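Side-chain contacts in cysteine hydrolase (Pseudomonas syringae pv. phaseolicola 1448A, PDB 3IRV), which probably acts as a hydrolase of the isochorismatase-like cysteine hydrolase family, its natural substrate not being established: residues A[16-20]-A[21-25]; A[27-31]-A[32-36]; A[49-52]-A[53-56]; A[194-197]-A[198-202]; A[208-211]-A[212-216]. One frame throughout, in Å; residues are numbered along the deposited sequence. Where two conformers were deposited one is given.

How the interactions relate
Five local contacts, each within one continuous run of chain, follow one another in series through a fold built on a parallel sheet. Interactions 1 and 2 occupy the two ends of strand 23-28, their centres about 24 Å apart on opposite sides of the chain's centre. Interaction 3, on helix 50-62, touches both, through Leu56 on Val25 and through Ile49 and Val50 on Met30. Interaction 5 opens helix 210-220, about 11 Å from interaction 3 between centres, and meets it as well as interaction 1. Interaction 4, on helix 189-204, touches none of the others but faces the second subunit. Four contacts thus form a linked series across the sheet and its packed helices, while interaction 4 lies at the dimer interface.

Interaction 1 of 5, residues A[16-20]-A[21-25]; sequences WPINP and LRTAV
Asn19 O is gripped by two donors, Thr23 OG1 at 2.6 Å and Arg22 N at 2.9 Å, which come from opposite faces of its carbonyl plane. Neither lies in that plane; the hydroxyl stands 59° out of it. The Thr23 hydroxyl is placed beside its own backbone N (chi1 -57°), and this leaves Thr23 CG2 to meet CD1 of Ile18 at 3.9 Å, the two side chains crossing at about a right angle. A water extends the grip: it donates to Thr23 OG1 and Pro17 O and accepts from Asn19 N at 2.8 Å. The whole forms the tight turn, with 3-10 geometry at Pro20 and Leu21, that leads into strand 23-28 of the parallel sheet. A weak bond, 3.3 Å long, also runs from Thr23 N to Pro20 O. The Asn19 side chain reaches forward over the same turn, much as in an Asx turn: OD1 takes a weak bond from Leu21 N at 3.1 Å, while ND2 rests 3.7 Å from Arg22 CG, against the aliphatic part of the arginine, whose NE bonds instead to Asp138 O. On the side of helix 210-220, Ile18 packs on Arg216 and Ile217, and Pro20 on Ala220.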
loop_
_atom_site.group_PDB
_atom_site.type_symbol
_atom_site.label_atom_id
_atom_site.label_comp_id
_atom_site.label_asym_id
_atom_site.label_seq_id
_atom_site.Cartn_x
_atom_site.Cartn_y
_atom_site.Cartn_z
ATOM N N TRP A 16 -18.350 -6.536 6.520
ATOM C CA TRP A 16 -19.050 -5.262 6.598
ATOM C C TRP A 16 -20.482 -5.405 6.129
ATOM O O TRP A 16 -20.716 -5.853 5.003
ATOM C CB TRP A 16 -18.367 -4.202 5.738
ATOM C CG TRP A 16 -16.913 -3.955 6.010
ATOM C CD1 TRP A 16 -15.896 -4.116 5.140
ATOM C CD2 TRP A 16 -16.329 -3.476 7.232
ATOM N NE1 TRP A 16 -14.705 -3.752 5.709
ATOM C CE2 TRP A 16 -14.939 -3.361 7.003
ATOM C CE3 TRP A 16 -16.848 -3.130 8.493
ATOM C CZ2 TRP A 16 -14.047 -2.915 7.982
ATOM C CZ3 TRP A 16 -15.966 -2.680 9.471
ATOM C CH2 TRP A 16 -14.582 -2.565 9.207
ATOM N N PRO A 17 -21.434 -4.947 6.959
ATOM C CA PRO A 17 -22.833 -5.010 6.534
ATOM C C PRO A 17 -23.099 -3.970 5.451
ATOM O O PRO A 17 -22.684 -2.823 5.584
ATOM C CB PRO A 17 -23.613 -4.738 7.820
ATOM C CG PRO A 17 -22.670 -4.030 8.739
ATOM C CD PRO A 17 -21.252 -4.348 8.295
ATOM N N ILE A 18 -23.749 -4.379 4.367
ATOM C CA ILE A 18 -23.961 -3.515 3.214
ATOM C C ILE A 18 -25.260 -2.699 3.322
ATOM O O ILE A 18 -26.363 -3.250 3.405
ATOM C CB ILE A 18 -23.923 -4.341 1.891
ATOM C CG1 ILE A 18 -22.514 -4.911 1.646
ATOM C CG2 ILE A 18 -24.385 -3.524 0.707
ATOM C CD1 ILE A 18 -21.658 -4.086 0.723
ATOM N N ASN A 19 -25.105 -1.380 3.361
ATOM C CA ASN A 19 -26.205 -0.445 3.175
ATOM C C ASN A 19 -26.032 0.128 1.779
ATOM O O ASN A 19 -25.085 0.897 1.535
ATOM C CB ASN A 19 -26.110 0.667 4.220
ATOM C CG ASN A 19 -27.150 1.766 4.037
ATOM O OD1 ASN A 19 -27.885 1.837 3.035
ATOM N ND2 ASN A 19 -27.204 2.656 5.025
ATOM N N PRO A 20 -26.927 -0.242 0.836
ATOM C CA PRO A 20 -26.729 0.188 -0.560
ATOM C C PRO A 20 -26.577 1.707 -0.746
ATOM O O PRO A 20 -25.788 2.140 -1.593
ATOM C CB PRO A 20 -27.988 -0.324 -1.267
ATOM C CG PRO A 20 -28.471 -1.453 -0.407
ATOM C CD PRO A 20 -28.154 -1.047 0.997
ATOM N N LEU A 21 -27.299 2.499 0.064
ATOM C CA LEU A 21 -27.243 3.961 0.019
ATOM C C LEU A 21 -25.863 4.517 0.376
ATOM O O LEU A 21 -25.509 5.644 -0.002
ATOM C CB LEU A 21 -28.267 4.575 0.988
ATOM C CG LEU A 21 -29.750 4.226 0.859
ATOM C CD1 LEU A 21 -30.532 4.834 2.034
ATOM C CD2 LEU A 21 -30.303 4.703 -0.471
ATOM N N ARG A 22 -25.101 3.725 1.125
ATOM C CA ARG A 22 -23.816 4.190 1.615
ATOM C C ARG A 22 -22.655 3.332 1.094
ATOM O O ARG A 22 -21.583 3.302 1.707
ATOM C CB ARG A 22 -23.805 4.231 3.151
ATOM C CG ARG A 22 -24.837 5.198 3.758
ATOM C CD ARG A 22 -24.537 5.477 5.226
ATOM N NE ARG A 22 -23.329 6.284 5.360
ATOM C CZ ARG A 22 -22.774 6.641 6.517
ATOM N NH1 ARG A 22 -23.317 6.224 7.670
ATOM N NH2 ARG A 22 -21.683 7.399 6.522
ATOM N N THR A 23 -22.878 2.694 -0.056
ATOM C CA THR A 23 -21.903 1.790 -0.671
ATOM C C THR A 23 -21.594 2.220 -2.106
ATOM O O THR A 23 -22.478 2.724 -2.812
ATOM C CB THR A 23 -22.469 0.351 -0.670
ATOM O OG1 THR A 23 -22.779 -0.006 0.680
ATOM C CG2 THR A 23 -21.464 -0.691 -1.201
ATOM N N ALA A 24 -20.342 2.027 -2.536
ATOM C CA ALA A 24 -20.014 2.190 -3.942
ATOM C C ALA A 24 -19.132 1.039 -4.397
ATOM O O ALA A 24 -18.361 0.501 -3.614
ATOM C CB ALA A 24 -19.275 3.468 -4.173
ATOM N N VAL A 25 -19.215 0.733 -5.690
ATOM C CA VAL A 25 -18.297 -0.227 -6.319
ATOM C C VAL A 25 -17.231 0.558 -7.039
ATOM O O VAL A 25 -17.543 1.506 -7.761
ATOM C CB VAL A 25 -19.027 -1.093 -7.383
ATOM C CG1 VAL A 25 -18.036 -1.942 -8.218
ATOM C CG2 VAL A 25 -20.094 -1.959 -6.693
HETATM O O HOH W 1 -22.557 -0.270 3.634
#

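Interaction 2 of 5, residues A[27-31]-A[32-36]; sequences VVDMQ and KVFCE
Met30 bends at both chi2 and chi3 (-62° and -77°), curling its methyl round to Cys35, where Met30 CE lies 3.7 Å from Cys35 SG. Gln31 instead runs out extended beyond CG, side by side with Phe34 and pointing the same way. Gln31 OE1 reaches the ring's edge in plane, 3.5 Å from Phe34 CE2, with amide and ring planes 62° apart; Val33 CG1 lies over one ring face, toward the rim. Gln31 is also the N-cap of helix 32-35: its O accepts Phe34 N from above the carbonyl plane and Cys35 N within it, both at 3.0 Å. Met30 centres an inverse gamma turn just beyond strand 23-28. There Asp29 forms a salt bridge with Lys119 and packs on Cys152, a grouping consistent with the aspartate-lysine-cysteine active-site trio of cysteine hydrolases. With both ends of its amide bonded in buried surroundings, to His72 N and Val102 O, the Gln31 side chain is probably held in one orientation, its carbonyl oxygen adding a polar edge contact to the phenylalanine.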
loop_
_atom_site.group_PDB
_atom_site.type_symbol
_atom_site.label_atom_id
_atom_site.label_comp_id
_atom_site.label_asym_id
_atom_site.label_seq_id
_atom_site.Cartn_x
_atom_site.Cartn_y
_atom_site.Cartn_z
ATOM N N VAL A 27 -14.236 0.120 -9.753
ATOM C CA VAL A 27 -13.655 -0.752 -10.787
ATOM C C VAL A 27 -12.295 -0.170 -11.178
ATOM O O VAL A 27 -12.212 0.875 -11.859
ATOM C CB VAL A 27 -14.558 -0.829 -12.044
ATOM C CG1 VAL A 27 -13.975 -1.817 -13.022
ATOM C CG2 VAL A 27 -16.020 -1.240 -11.663
ATOM N N VAL A 28 -11.237 -0.816 -10.699
ATOM C CA VAL A 28 -9.897 -0.247 -10.831
ATOM C C VAL A 28 -9.234 -0.604 -12.161
ATOM O O VAL A 28 -8.920 -1.787 -12.405
ATOM C CB VAL A 28 -8.998 -0.715 -9.671
ATOM C CG1 VAL A 28 -7.611 -0.040 -9.764
ATOM C CG2 VAL A 28 -9.700 -0.462 -8.304
ATOM N N ASP A 29 -9.025 0.415 -13.003
ATOM C CA ASP A 29 -8.125 0.348 -14.156
ATOM C C ASP A 29 -8.429 -0.816 -15.119
ATOM O O ASP A 29 -7.508 -1.462 -15.641
ATOM C CB ASP A 29 -6.668 0.296 -13.674
ATOM C CG ASP A 29 -6.232 1.607 -13.025
ATOM O OD1 ASP A 29 -7.047 2.563 -13.024
ATOM O OD2 ASP A 29 -5.104 1.652 -12.495
ATOM N N MET A 30 -9.713 -1.056 -15.373
ATOM C CA MET A 30 -10.081 -2.051 -16.399
ATOM C C MET A 30 -10.004 -1.443 -17.810
ATOM O O MET A 30 -10.984 -1.399 -18.568
ATOM C CB MET A 30 -11.393 -2.769 -16.048
ATOM C CG MET A 30 -11.249 -3.690 -14.806
ATOM S SD MET A 30 -10.050 -5.060 -14.966
ATOM C CE MET A 30 -11.098 -6.188 -15.998
ATOM N N GLN A 31 -8.781 -1.040 -18.144
ATOM C CA GLN A 31 -8.468 -0.308 -19.370
ATOM C C GLN A 31 -7.840 -1.255 -20.375
ATOM O O GLN A 31 -7.221 -2.284 -20.003
ATOM C CB GLN A 31 -7.480 0.820 -19.050
ATOM C CG GLN A 31 -8.057 1.913 -18.141
ATOM C CD GLN A 31 -6.988 2.771 -17.550
ATOM O OE1 GLN A 31 -6.509 2.486 -16.444
ATOM N NE2 GLN A 31 -6.556 3.809 -18.286
ATOM N N LYS A 32 -7.949 -0.901 -21.668
ATOM C CA LYS A 32 -7.401 -1.799 -22.710
ATOM C C LYS A 32 -5.898 -2.085 -22.547
ATOM O O LYS A 32 -5.430 -3.189 -22.841
ATOM C CB LYS A 32 -7.680 -1.209 -24.097
ATOM C CG LYS A 32 -9.159 -1.113 -24.374
ATOM C CD LYS A 32 -9.456 -0.347 -25.656
ATOM C CE LYS A 32 -10.850 -0.668 -26.132
ATOM N NZ LYS A 32 -11.402 0.356 -27.069
ATOM N N VAL A 33 -5.140 -1.095 -22.061
ATOM C CA VAL A 33 -3.706 -1.236 -21.863
ATOM C C VAL A 33 -3.332 -2.392 -20.882
ATOM O O VAL A 33 -2.257 -3.008 -21.022
ATOM C CB VAL A 33 -3.099 0.134 -21.441
ATOM C CG1 VAL A 33 -3.639 0.554 -20.081
ATOM C CG2 VAL A 33 -1.571 0.125 -21.490
ATOM N N PHE A 34 -4.238 -2.701 -19.938
ATOM C CA PHE A 34 -4.061 -3.836 -19.003
ATOM C C PHE A 34 -4.810 -5.101 -19.420
ATOM O O PHE A 34 -4.410 -6.194 -19.038
ATOM C CB PHE A 34 -4.522 -3.460 -17.594
ATOM C CG PHE A 34 -3.839 -2.242 -17.046
ATOM C CD1 PHE A 34 -2.518 -2.312 -16.625
ATOM C CD2 PHE A 34 -4.522 -1.030 -16.926
ATOM C CE1 PHE A 34 -1.882 -1.174 -16.110
ATOM C CE2 PHE A 34 -3.905 0.099 -16.435
ATOM C CZ PHE A 34 -2.585 0.044 -16.028
ATOM N N CYS A 35 -5.890 -4.946 -20.192
ATOM C CA CYS A 35 -6.795 -6.061 -20.460
ATOM C C CYS A 35 -6.650 -6.703 -21.846
ATOM O O CYS A 35 -7.064 -7.854 -22.039
ATOM C CB CYS A 35 -8.243 -5.626 -20.261
ATOM S SG CYS A 35 -8.600 -5.195 -18.545
ATOM N N GLU A 36 -6.128 -5.967 -22.824
ATOM C CA GLU A 36 -5.951 -6.568 -24.162
ATOM C C GLU A 36 -4.584 -7.206 -24.275
ATOM O O GLU A 36 -3.602 -6.657 -23.791
ATOM C CB GLU A 36 -6.081 -5.501 -25.241
ATOM C CG GLU A 36 -7.456 -4.922 -25.282
ATOM C CD GLU A 36 -7.671 -3.992 -26.461
ATOM O OE1 GLU A 36 -6.680 -3.471 -27.036
ATOM O OE2 GLU A 36 -8.852 -3.780 -26.796
#

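Interaction 3 of 5, residues A[49-52]-A[53-56]; sequences IVQP and IQKL
Ile53 N bonds to Ile49 O at 3.1 Å, the first of four i to i+4 backbone hydrogen bonds that carry the opening turns of helix 50-62. Val50 O and Gln51 O receive Gln54 N and Lys55 N nearly along the C=O axis. Pro52 has no N-H to donate, which costs nothing in the first turn, and its O accepts Leu56 N at 2.9 Å. Apolar contact joins Ile49 and Ile53, which lie side by side, pointing the same way, with the CD1 atoms of Ile49 and Ile53 3.9 Å apart. Among the polar side chains, Lys55 runs alongside Gln51, and a bend at its last torsion (chi4 80°) brings Lys55 NZ to 3.1 Å from Gln51 OE1. Gln54 crosses Val50, with Gln54 CD 4.1 Å from Val50 CG1, and sends NE2 to the carbonyl of Ala107. The chemistry follows the surroundings: Ile53 and Leu56 face the sheet at Cys145 of strand 141-147, Pro52, Lys55 and Leu56 also meet helix 210-220, and Gln51 and Lys55 are exposed, while the amide of Gln54 has its N-H satisfied by a main-chain oxygen.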
loop_
_atom_site.group_PDB
_atom_site.type_symbol
_atom_site.label_atom_id
_atom_site.label_comp_id
_atom_site.label_asym_id
_atom_site.label_seq_id
_atom_site.Cartn_x
_atom_site.Cartn_y
_atom_site.Cartn_z
ATOM N N ILE A 49 -11.572 -12.139 -14.685
ATOM C CA ILE A 49 -12.400 -11.280 -13.814
ATOM C C ILE A 49 -13.457 -10.431 -14.515
ATOM O O ILE A 49 -14.258 -9.772 -13.848
ATOM C CB ILE A 49 -11.543 -10.370 -12.873
ATOM C CG1 ILE A 49 -10.817 -9.270 -13.652
ATOM C CG2 ILE A 49 -10.533 -11.216 -12.121
ATOM C CD1 ILE A 49 -10.195 -8.237 -12.686
ATOM N N VAL A 50 -13.478 -10.452 -15.850
ATOM C CA VAL A 50 -14.460 -9.631 -16.558
ATOM C C VAL A 50 -15.901 -10.063 -16.259
ATOM O O VAL A 50 -16.760 -9.223 -15.942
ATOM C CB VAL A 50 -14.188 -9.636 -18.074
ATOM C CG1 VAL A 50 -15.289 -8.931 -18.828
ATOM C CG2 VAL A 50 -12.819 -8.980 -18.373
ATOM N N GLN A 51 -16.162 -11.368 -16.330
ATOM C CA GLN A 51 -17.518 -11.884 -16.067
ATOM C C GLN A 51 -18.040 -11.570 -14.641
ATOM O O GLN A 51 -19.150 -11.035 -14.503
ATOM C CB GLN A 51 -17.554 -13.381 -16.392
ATOM C CG GLN A 51 -18.930 -13.969 -16.556
ATOM C CD GLN A 51 -18.860 -15.450 -16.930
ATOM O OE1 GLN A 51 -19.370 -16.313 -16.209
ATOM N NE2 GLN A 51 -18.197 -15.749 -18.053
ATOM N N PRO A 52 -17.253 -11.889 -13.585
ATOM C CA PRO A 52 -17.734 -11.490 -12.252
ATOM C C PRO A 52 -17.974 -9.992 -12.107
ATOM O O PRO A 52 -18.953 -9.602 -11.474
ATOM C CB PRO A 52 -16.618 -11.924 -11.293
ATOM C CG PRO A 52 -15.545 -12.501 -12.105
ATOM C CD PRO A 52 -16.010 -12.691 -13.516
ATOM N N ILE A 53 -17.089 -9.168 -12.671
ATOM C CA ILE A 53 -17.335 -7.718 -12.622
ATOM C C ILE A 53 -18.649 -7.342 -13.356
ATOM O O ILE A 53 -19.449 -6.534 -12.847
ATOM C CB ILE A 53 -16.107 -6.903 -13.093
ATOM C CG1 ILE A 53 -14.921 -7.175 -12.151
ATOM C CG2 ILE A 53 -16.430 -5.407 -13.092
ATOM C CD1 ILE A 53 -13.671 -6.508 -12.565
ATOM N N GLN A 54 -18.909 -7.951 -14.520
ATOM C CA GLN A 54 -20.167 -7.661 -15.234
ATOM C C GLN A 54 -21.395 -7.964 -14.362
ATOM O O GLN A 54 -22.338 -7.152 -14.274
ATOM C CB GLN A 54 -20.231 -8.484 -16.522
ATOM C CG GLN A 54 -19.318 -8.030 -17.616
ATOM C CD GLN A 54 -19.399 -8.940 -18.833
ATOM O OE1 GLN A 54 -19.544 -10.159 -18.702
ATOM N NE2 GLN A 54 -19.275 -8.349 -20.028
ATOM N N LYS A 55 -21.375 -9.117 -13.697
ATOM C CA LYS A 55 -22.458 -9.492 -12.780
ATOM C C LYS A 55 -22.581 -8.496 -11.627
ATOM O O LYS A 55 -23.683 -8.085 -11.263
ATOM C CB LYS A 55 -22.236 -10.906 -12.240
ATOM C CG LYS A 55 -22.307 -11.998 -13.292
ATOM C CD LYS A 55 -22.127 -13.347 -12.615
ATOM C CE LYS A 55 -22.551 -14.503 -13.513
ATOM N NZ LYS A 55 -21.488 -14.830 -14.496
ATOM N N LEU A 56 -21.435 -8.110 -11.071
ATOM C CA LEU A 56 -21.385 -7.148 -9.982
ATOM C C LEU A 56 -22.014 -5.827 -10.384
ATOM O O LEU A 56 -22.840 -5.276 -9.627
ATOM C CB LEU A 56 -19.939 -6.908 -9.532
ATOM C CG LEU A 56 -19.765 -5.825 -8.465
ATOM C CD1 LEU A 56 -20.479 -6.198 -7.147
ATOM C CD2 LEU A 56 -18.269 -5.597 -8.256
#

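Interaction 4 of 5, residues A[194-197]-A[198-202]; sequences RISL and TTIAY
In the conformer given, one face of the Arg194 guanidinium carries Ile195 CD1, 3.7 Å above the plane and over its centre, while NH2 makes a salt bridge with Asp191. The carbonyls of Arg194 and Ile195 point along the helix to the next turn, where each meets a threonine twice. Arg194 O takes Thr198 OG1 at 2.9 Å and Thr198 N at 3.2 Å, from opposite faces of its plane; Ile195 O takes OG1 and N of Thr199, at 2.8 and 2.9 Å, in the same manner. In both threonines a chi1 near -65° turns the buried hydroxyl, opposite the carbonyl carbon, back toward the preceding turn. Further round, Ile200 CD1 packs 3.6 Å from Ser196 OG, which in the conformer given is bonded to Glu154 of helix 149-162. Toward the second subunit, Ile195 packs on its Val187 and Thr198 on its Tyr179. Returning the hydroxyl to the main chain is a familiar way for threonine within a helix to satisfy it, here in helix 189-204 at the dimer interface, which widens to a pi-type turn at 200-202.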
loop_
_atom_site.group_PDB
_atom_site.type_symbol
_atom_site.label_atom_id
_atom_site.label_comp_id
_atom_site.label_asym_id
_atom_site.label_seq_id
_atom_site.Cartn_x
_atom_site.Cartn_y
_atom_site.Cartn_z
ATOM N N ARG A 194 -2.284 -14.600 -3.471
ATOM C CA ARG A 194 -2.351 -15.261 -2.165
ATOM C C ARG A 194 -1.898 -14.302 -1.064
ATOM O O ARG A 194 -2.578 -14.121 -0.047
ATOM C CB ARG A 194 -1.439 -16.504 -2.188
ATOM C CG ARG A 194 -1.250 -17.210 -0.859
ATOM C CD ARG A 194 -0.631 -18.593 -1.069
ATOM N NE ARG A 194 0.690 -18.542 -1.683
ATOM C CZ ARG A 194 1.843 -18.520 -1.009
ATOM N NH1 ARG A 194 1.865 -18.562 0.330
ATOM N NH2 ARG A 194 2.989 -18.485 -1.680
ATOM N N ILE A 195 -0.743 -13.682 -1.268
ATOM C CA ILE A 195 -0.196 -12.782 -0.255
ATOM C C ILE A 195 -1.051 -11.522 -0.105
ATOM O O ILE A 195 -1.318 -11.099 1.014
ATOM C CB ILE A 195 1.295 -12.425 -0.545
ATOM C CG1 ILE A 195 2.238 -13.505 0.008
ATOM C CG2 ILE A 195 1.713 -11.181 0.262
ATOM C CD1 ILE A 195 2.069 -14.879 -0.497
ATOM N N SER A 196 -1.513 -10.960 -1.218
ATOM C CA SER A 196 -2.319 -9.742 -1.169
ATOM C C SER A 196 -3.652 -9.959 -0.446
ATOM O O SER A 196 -4.024 -9.185 0.446
ATOM C CB SER A 196 -2.591 -9.227 -2.582
ATOM O OG SER A 196 -3.370 -8.049 -2.529
ATOM N N LEU A 197 -4.375 -11.011 -0.820
ATOM C CA LEU A 197 -5.694 -11.234 -0.219
ATOM C C LEU A 197 -5.580 -11.531 1.281
ATOM O O LEU A 197 -6.406 -11.074 2.099
ATOM C CB LEU A 197 -6.423 -12.362 -0.953
ATOM C CG LEU A 197 -6.767 -12.057 -2.409
ATOM C CD1 LEU A 197 -7.470 -13.291 -2.969
ATOM C CD2 LEU A 197 -7.700 -10.843 -2.525
ATOM N N THR A 198 -4.540 -12.294 1.638
ATOM C CA THR A 198 -4.296 -12.631 3.050
ATOM C C THR A 198 -3.989 -11.330 3.836
ATOM O O THR A 198 -4.552 -11.068 4.921
ATOM C CB THR A 198 -3.141 -13.654 3.152
ATOM O OG1 THR A 198 -3.553 -14.887 2.523
ATOM C CG2 THR A 198 -2.801 -13.948 4.634
ATOM N N THR A 199 -3.126 -10.500 3.263
ATOM C CA THR A 199 -2.780 -9.219 3.879
ATOM C C THR A 199 -4.003 -8.322 4.038
ATOM O O THR A 199 -4.256 -7.746 5.103
ATOM C CB THR A 199 -1.714 -8.511 3.033
ATOM O OG1 THR A 199 -0.529 -9.315 3.040
ATOM C CG2 THR A 199 -1.364 -7.117 3.602
ATOM N N ILE A 200 -4.798 -8.223 2.975
ATOM C CA ILE A 200 -6.036 -7.424 3.082
ATOM C C ILE A 200 -6.956 -7.945 4.193
ATOM O O ILE A 200 -7.477 -7.156 4.997
ATOM C CB ILE A 200 -6.783 -7.349 1.748
ATOM C CG1 ILE A 200 -5.907 -6.671 0.693
ATOM C CG2 ILE A 200 -8.163 -6.663 1.930
ATOM C CD1 ILE A 200 -6.360 -7.042 -0.750
ATOM N N ALA A 201 -7.154 -9.274 4.251
ATOM C CA ALA A 201 -8.050 -9.837 5.266
ATOM C C ALA A 201 -7.521 -9.653 6.712
ATOM O O ALA A 201 -8.300 -9.590 7.665
ATOM C CB ALA A 201 -8.271 -11.308 4.971
ATOM N N TYR A 202 -6.200 -9.573 6.863
ATOM C CA TYR A 202 -5.621 -9.453 8.206
ATOM C C TYR A 202 -5.468 -7.988 8.611
ATOM O O TYR A 202 -5.537 -7.653 9.797
ATOM C CB TYR A 202 -4.255 -10.144 8.248
ATOM C CG TYR A 202 -3.804 -10.555 9.634
ATOM C CD1 TYR A 202 -4.116 -11.825 10.139
ATOM C CD2 TYR A 202 -3.043 -9.685 10.432
ATOM C CE1 TYR A 202 -3.682 -12.212 11.424
ATOM C CE2 TYR A 202 -2.607 -10.062 11.704
ATOM C CZ TYR A 202 -2.940 -11.320 12.188
ATOM O OH TYR A 202 -2.503 -11.666 13.451
#

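Interaction 5 of 5, residues A[208-211]-A[212-216]; sequences TTTA and EVIRR
Thr209 and Glu212 cross at about a right angle, the threonine hydroxyl meeting the start of the helix. Thr209 OG1, set between backbone N and carbonyl carbon (chi1 61°), accepts Glu212 N at 3.1 Å and so caps the N-terminus of helix 210-220. Thr208 crosses Glu212 on a slant, Thr208 OG1 lying 3.4 Å from Glu212 CG. In the conformers given, the glutamate chain bends at chi2 to put its carboxylate between two arginines in a salt-bridge network. Arg215 NH1 reaches Glu212 OE1 at 2.8 Å; Arg216 NE meets Glu212 OE2 at 3.1 Å from the anti side, with that oxygen at the guanidinium edge. Arg215 also folds one guanidinium face over Ala211 O, toward the rim. Thr210 turns CG2 to Ile214 CD1, 3.8 Å away, and its hydroxyl is bonded to Asp172. Arg216 NH1 has a second acidic partner, Glu206. Thr210, Val213 and Ile214 press on Pro52, Leu56 and Lys55 of helix 50-62, while Thr208, closing strand 206-208, lies beside strand 166-170.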
loop_
_atom_site.group_PDB
_atom_site.type_symbol
_atom_site.label_atom_id
_atom_site.label_comp_id
_atom_site.label_asym_id
_atom_site.label_seq_id
_atom_site.Cartn_x
_atom_site.Cartn_y
_atom_site.Cartn_z
ATOM N N THR A 208 -14.132 -11.101 0.309
ATOM C CA THR A 208 -15.208 -12.042 0.039
ATOM C C THR A 208 -15.326 -12.238 -1.462
ATOM O O THR A 208 -14.549 -11.644 -2.213
ATOM C CB THR A 208 -16.562 -11.582 0.662
ATOM O OG1 THR A 208 -17.518 -12.658 0.609
ATOM C CG2 THR A 208 -17.125 -10.372 -0.063
ATOM N N THR A 209 -16.257 -13.094 -1.891
ATOM C CA THR A 209 -16.438 -13.331 -3.331
ATOM C C THR A 209 -17.441 -12.371 -3.942
ATOM O O THR A 209 -18.323 -11.815 -3.243
ATOM C CB THR A 209 -16.934 -14.761 -3.632
ATOM O OG1 THR A 209 -18.204 -14.945 -3.003
ATOM C CG2 THR A 209 -15.934 -15.782 -3.098
ATOM N N THR A 210 -17.332 -12.207 -5.260
ATOM C CA THR A 210 -18.304 -11.410 -6.000
ATOM C C THR A 210 -19.731 -11.898 -5.756
ATOM O O THR A 210 -20.622 -11.090 -5.465
ATOM C CB THR A 210 -18.009 -11.443 -7.508
ATOM O OG1 THR A 210 -16.682 -10.970 -7.720
ATOM C CG2 THR A 210 -18.963 -10.543 -8.275
ATOM N N ALA A 211 -19.920 -13.219 -5.826
ATOM C CA ALA A 211 -21.266 -13.804 -5.640
ATOM C C ALA A 211 -21.841 -13.459 -4.276
ATOM O O ALA A 211 -23.006 -13.081 -4.167
ATOM C CB ALA A 211 -21.252 -15.318 -5.845
ATOM N N GLU A 212 -21.019 -13.562 -3.231
ATOM C CA GLU A 212 -21.539 -13.239 -1.897
ATOM C C GLU A 212 -21.835 -11.763 -1.736
ATOM O O GLU A 212 -22.844 -11.404 -1.122
ATOM C CB GLU A 212 -20.669 -13.744 -0.735
ATOM C CG GLU A 212 -20.911 -13.021 0.641
ATOM C CD GLU A 212 -22.374 -13.048 1.205
ATOM O OE1 GLU A 212 -23.282 -13.779 0.716
ATOM O OE2 GLU A 212 -22.611 -12.309 2.187
ATOM N N VAL A 213 -21.000 -10.891 -2.291
ATOM C CA VAL A 213 -21.330 -9.472 -2.193
ATOM C C VAL A 213 -22.608 -9.080 -2.966
ATOM O O VAL A 213 -23.392 -8.249 -2.498
ATOM C CB VAL A 213 -20.096 -8.579 -2.527
ATOM C CG1 VAL A 213 -20.086 -8.112 -3.961
ATOM C CG2 VAL A 213 -20.028 -7.395 -1.549
ATOM N N ILE A 214 -22.831 -9.716 -4.111
ATOM C CA ILE A 214 -24.062 -9.523 -4.889
ATOM C C ILE A 214 -25.283 -9.949 -4.064
ATOM O O ILE A 214 -26.276 -9.221 -3.994
ATOM C CB ILE A 214 -23.993 -10.286 -6.233
ATOM C CG1 ILE A 214 -22.997 -9.585 -7.180
ATOM C CG2 ILE A 214 -25.391 -10.428 -6.880
ATOM C CD1 ILE A 214 -22.713 -10.344 -8.473
ATOM N N ARG A 215 -25.188 -11.097 -3.400
ATOM C CA ARG A 215 -26.283 -11.585 -2.547
ATOM C C ARG A 215 -26.592 -10.629 -1.415
ATOM O O ARG A 215 -27.759 -10.363 -1.091
ATOM C CB ARG A 215 -25.923 -12.950 -1.979
ATOM C CG ARG A 215 -25.961 -14.008 -3.044
ATOM C CD ARG A 215 -26.003 -15.393 -2.470
ATOM N NE ARG A 215 -24.886 -16.200 -2.948
ATOM C CZ ARG A 215 -23.820 -16.488 -2.202
ATOM N NH1 ARG A 215 -23.743 -16.051 -0.929
ATOM N NH2 ARG A 215 -22.839 -17.214 -2.732
ATOM N N ARG A 216 -25.523 -10.088 -0.837
ATOM C CA ARG A 216 -25.615 -9.158 0.269
ATOM C C ARG A 216 -26.246 -7.840 -0.178
ATOM O O ARG A 216 -27.035 -7.237 0.559
ATOM C CB ARG A 216 -24.220 -8.928 0.847
ATOM C CG ARG A 216 -24.208 -8.736 2.328
ATOM C CD ARG A 216 -22.840 -8.282 2.778
ATOM N NE ARG A 216 -21.907 -9.393 2.917
ATOM C CZ ARG A 216 -20.599 -9.255 3.104
ATOM N NH1 ARG A 216 -19.837 -10.334 3.219
ATOM N NH2 ARG A 216 -20.052 -8.042 3.168
#